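Local coordinates for calcium uptake protein 2, mitochondrial (Homo sapiens, PDB 6LB7), which binds calcium through an EF-hand and probably helps regulate calcium entry into mitochondria through the uniporter, at residues 207-211 / 242-246. Numbering follows the deposited sequence.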
ATOM      1  N   PHE B 207       8.219 -24.458 -16.287  1.00 13.73           N
ATOM      2  CA  PHE B 207       7.928 -23.164 -15.681  1.00 13.54           C
ATOM      3  C   PHE B 207       6.437 -22.837 -15.786  1.00 14.36           C
ATOM      4  O   PHE B 207       5.835 -22.300 -14.846  1.00 13.27           O
ATOM      5  CB  PHE B 207       8.788 -22.090 -16.353  1.00 13.74           C
ATOM      6  CG  PHE B 207       8.464 -20.690 -15.917  1.00 18.77           C
ATOM      7  CD1 PHE B 207       8.884 -20.227 -14.684  1.00 13.32           C
ATOM      8  CD2 PHE B 207       7.723 -19.843 -16.737  1.00 18.36           C
ATOM      9  CE1 PHE B 207       8.571 -18.935 -14.264  1.00 16.03           C
ATOM     10  CE2 PHE B 207       7.393 -18.559 -16.317  1.00 17.47           C
ATOM     11  CZ  PHE B 207       7.827 -18.104 -15.082  1.00 16.63           C
ATOM     12  N   ALA B 208       5.815 -23.190 -16.904  1.00 13.15           N
ATOM     13  CA  ALA B 208       4.375 -22.986 -17.017  1.00 13.94           C
ATOM     14  C   ALA B 208       3.622 -23.811 -15.981  1.00 13.31           C
ATOM     15  O   ALA B 208       2.658 -23.328 -15.380  1.00 12.58           O
ATOM     16  CB  ALA B 208       3.903 -23.334 -18.429  1.00 13.46           C
ATOM     17  N   GLU B 209       4.047 -25.061 -15.756  1.00 14.11           N
ATOM     18  CA  GLU B 209       3.402 -25.888 -14.734  1.00 16.77           C
ATOM     19  C   GLU B 209       3.530 -25.272 -13.355  1.00 14.88           C
ATOM     20  O   GLU B 209       2.568 -25.282 -12.575  1.00 12.21           O
ATOM     21  CB  GLU B 209       4.003 -27.288 -14.699  1.00 16.32           C
ATOM     22  CG  GLU B 209       3.712 -28.170 -15.871  1.00 38.34           C
ATOM     23  CD  GLU B 209       4.581 -29.408 -15.826  1.00 50.21           C
ATOM     24  OE1 GLU B 209       4.843 -30.002 -16.886  1.00 49.12           O
ATOM     25  OE2 GLU B 209       5.040 -29.767 -14.716  1.00 58.13           O
ATOM     26  N   TRP B 210       4.723 -24.767 -13.011  1.00 12.32           N
ATOM     27  CA  TRP B 210       4.857 -24.029 -11.757  1.00 15.06           C
ATOM     28  C   TRP B 210       3.895 -22.842 -11.720  1.00 13.22           C
ATOM     29  O   TRP B 210       3.176 -22.627 -10.737  1.00 14.26           O
ATOM     30  CB  TRP B 210       6.306 -23.553 -11.586  1.00 11.95           C
ATOM     31  CG  TRP B 210       6.465 -22.598 -10.442  1.00 11.69           C
ATOM     32  CD1 TRP B 210       6.644 -22.919  -9.111  1.00 11.46           C
ATOM     33  CD2 TRP B 210       6.485 -21.164 -10.514  1.00 11.69           C
ATOM     34  NE1 TRP B 210       6.763 -21.776  -8.368  1.00 11.31           N
ATOM     35  CE2 TRP B 210       6.670 -20.686  -9.205  1.00 11.44           C
ATOM     36  CE3 TRP B 210       6.349 -20.241 -11.559  1.00 11.90           C
ATOM     37  CZ2 TRP B 210       6.715 -19.318  -8.904  1.00 18.32           C
ATOM     38  CZ3 TRP B 210       6.394 -18.872 -11.258  1.00 11.86           C
ATOM     39  CH2 TRP B 210       6.577 -18.429  -9.939  1.00 15.28           C
ATOM     40  N   LEU B 211       3.860 -22.057 -12.799  1.00 13.14           N
ATOM     41  CA  LEU B 211       3.113 -20.800 -12.773  1.00 17.98           C
ATOM     42  C   LEU B 211       1.619 -21.043 -12.595  1.00 17.38           C
ATOM     43  O   LEU B 211       0.937 -20.268 -11.919  1.00 12.17           O
ATOM     44  CB  LEU B 211       3.387 -20.013 -14.060  1.00 17.58           C
ATOM     45  CG  LEU B 211       2.755 -18.634 -14.269  1.00 17.87           C
ATOM     46  CD1 LEU B 211       3.282 -17.665 -13.272  1.00 12.49           C
ATOM     47  CD2 LEU B 211       3.046 -18.125 -15.680  1.00 18.89           C
ATOM     48  N   PHE B 242      14.794 -18.154 -12.996  1.00 16.78           N
ATOM     49  CA  PHE B 242      13.593 -18.451 -12.233  1.00 12.62           C
ATOM     50  C   PHE B 242      13.520 -17.578 -10.992  1.00 12.41           C
ATOM     51  O   PHE B 242      12.461 -17.019 -10.680  1.00 12.97           O
ATOM     52  CB  PHE B 242      13.564 -19.938 -11.865  1.00 12.45           C
ATOM     53  CG  PHE B 242      12.387 -20.336 -11.034  1.00 12.18           C
ATOM     54  CD1 PHE B 242      12.560 -20.703  -9.713  1.00 11.91           C
ATOM     55  CD2 PHE B 242      11.104 -20.365 -11.585  1.00 15.96           C
ATOM     56  CE1 PHE B 242      11.491 -21.093  -8.945  1.00 11.71           C
ATOM     57  CE2 PHE B 242      10.012 -20.754 -10.817  1.00 12.00           C
ATOM     58  CZ  PHE B 242      10.197 -21.117  -9.499  1.00 18.88           C
ATOM     59  N   LYS B 243      14.642 -17.437 -10.274  1.00 12.20           N
ATOM     60  CA  LYS B 243      14.657 -16.605  -9.072  1.00 12.04           C
ATOM     61  C   LYS B 243      14.257 -15.167  -9.387  1.00 15.90           C
ATOM     62  O   LYS B 243      13.536 -14.535  -8.604  1.00 12.24           O
ATOM     63  CB  LYS B 243      16.045 -16.627  -8.407  1.00 15.44           C
ATOM     64  CG  LYS B 243      16.391 -17.928  -7.712  1.00 18.89           C
ATOM     65  CD  LYS B 243      17.840 -17.924  -7.166  1.00 17.92           C
ATOM     66  CE  LYS B 243      18.085 -19.174  -6.354  1.00 24.57           C
ATOM     67  NZ  LYS B 243      19.439 -19.255  -5.751  1.00 26.78           N
ATOM     68  N   SER B 244      14.704 -14.638 -10.528  1.00 12.89           N
ATOM     69  CA  SER B 244      14.353 -13.263 -10.893  1.00 17.60           C
ATOM     70  C   SER B 244      12.855 -13.110 -11.090  1.00 14.27           C
ATOM     71  O   SER B 244      12.275 -12.103 -10.675  1.00 15.52           O
ATOM     72  CB  SER B 244      15.074 -12.825 -12.170  1.00 16.48           C
ATOM     73  OG  SER B 244      16.465 -12.906 -11.963  1.00 30.94           O
ATOM     74  N   PHE B 245      12.216 -14.086 -11.745  1.00 13.71           N
ATOM     75  CA  PHE B 245      10.767 -14.023 -11.876  1.00 13.06           C
ATOM     76  C   PHE B 245      10.092 -14.084 -10.523  1.00 16.49           C
ATOM     77  O   PHE B 245       9.121 -13.357 -10.280  1.00 15.61           O
ATOM     78  CB  PHE B 245      10.221 -15.142 -12.754  1.00 13.12           C
ATOM     79  CG  PHE B 245       8.765 -14.970 -13.070  1.00 13.97           C
ATOM     80  CD1 PHE B 245       8.373 -14.165 -14.136  1.00 14.84           C
ATOM     81  CD2 PHE B 245       7.785 -15.570 -12.272  1.00 14.75           C
ATOM     82  CE1 PHE B 245       7.030 -13.984 -14.425  1.00 13.86           C
ATOM     83  CE2 PHE B 245       6.431 -15.394 -12.546  1.00 12.81           C
ATOM     84  CZ  PHE B 245       6.055 -14.587 -13.634  1.00 13.10           C
ATOM     85  N   CYS B 246      10.559 -14.971  -9.637  1.00 12.94           N
ATOM     86  CA  CYS B 246       9.928 -15.063  -8.326  1.00 17.03           C
ATOM     87  C   CYS B 246      10.058 -13.755  -7.561  1.00 10.77           C
ATOM     88  O   CYS B 246       9.129 -13.351  -6.854  1.00 12.35           O
ATOM     89  CB  CYS B 246      10.504 -16.232  -7.516  1.00 10.61           C
ATOM     90  SG  CYS B 246      10.122 -17.854  -8.215  1.00 15.74           S
TER
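With CG anti to the backbone N in Phe207 (chi1 173°) and Trp210 (170°), a torsion that Phe242 and Phe245 share, four rings point into the interface between two helices that run in the same general direction. Their segment axes stay 12.8 Å apart. Two T-shaped pairs result. The rim of Phe242 meets one face of the Trp210 indole, planes at 80°, with Phe242 CE2 3.6 Å from Trp210 CD2. Phe207 points CZ at the centre of the Phe245 face, centroids 5.2 Å apart, and its CD1 lies 3.8 Å from Phe242 CD2, rim beside rim. Phe245 also passes the indole rim to rim, its CE2 3.7 Å from Trp210 CZ3, and takes Leu211 CD1 beside the same CE2. Cys246 SG comes obliquely to the benzo end of Trp210, 3.8 Å from CZ2. Outside the pair, helices 288-298 and 308-320 pack on Phe245. With an alanine replacing Trp210, the edge of Phe242 is likely to lose the aromatic face it meets, and Glu191 its indole donor. Dispersion and edge-to-face C-H to pi contacts thus hold helices 204-211 and 239-249 together in a buried aromatic cluster, whose one polar ring atom, Trp210 NE1, is satisfied by a hydrogen bond to Glu191 of helix 173-196.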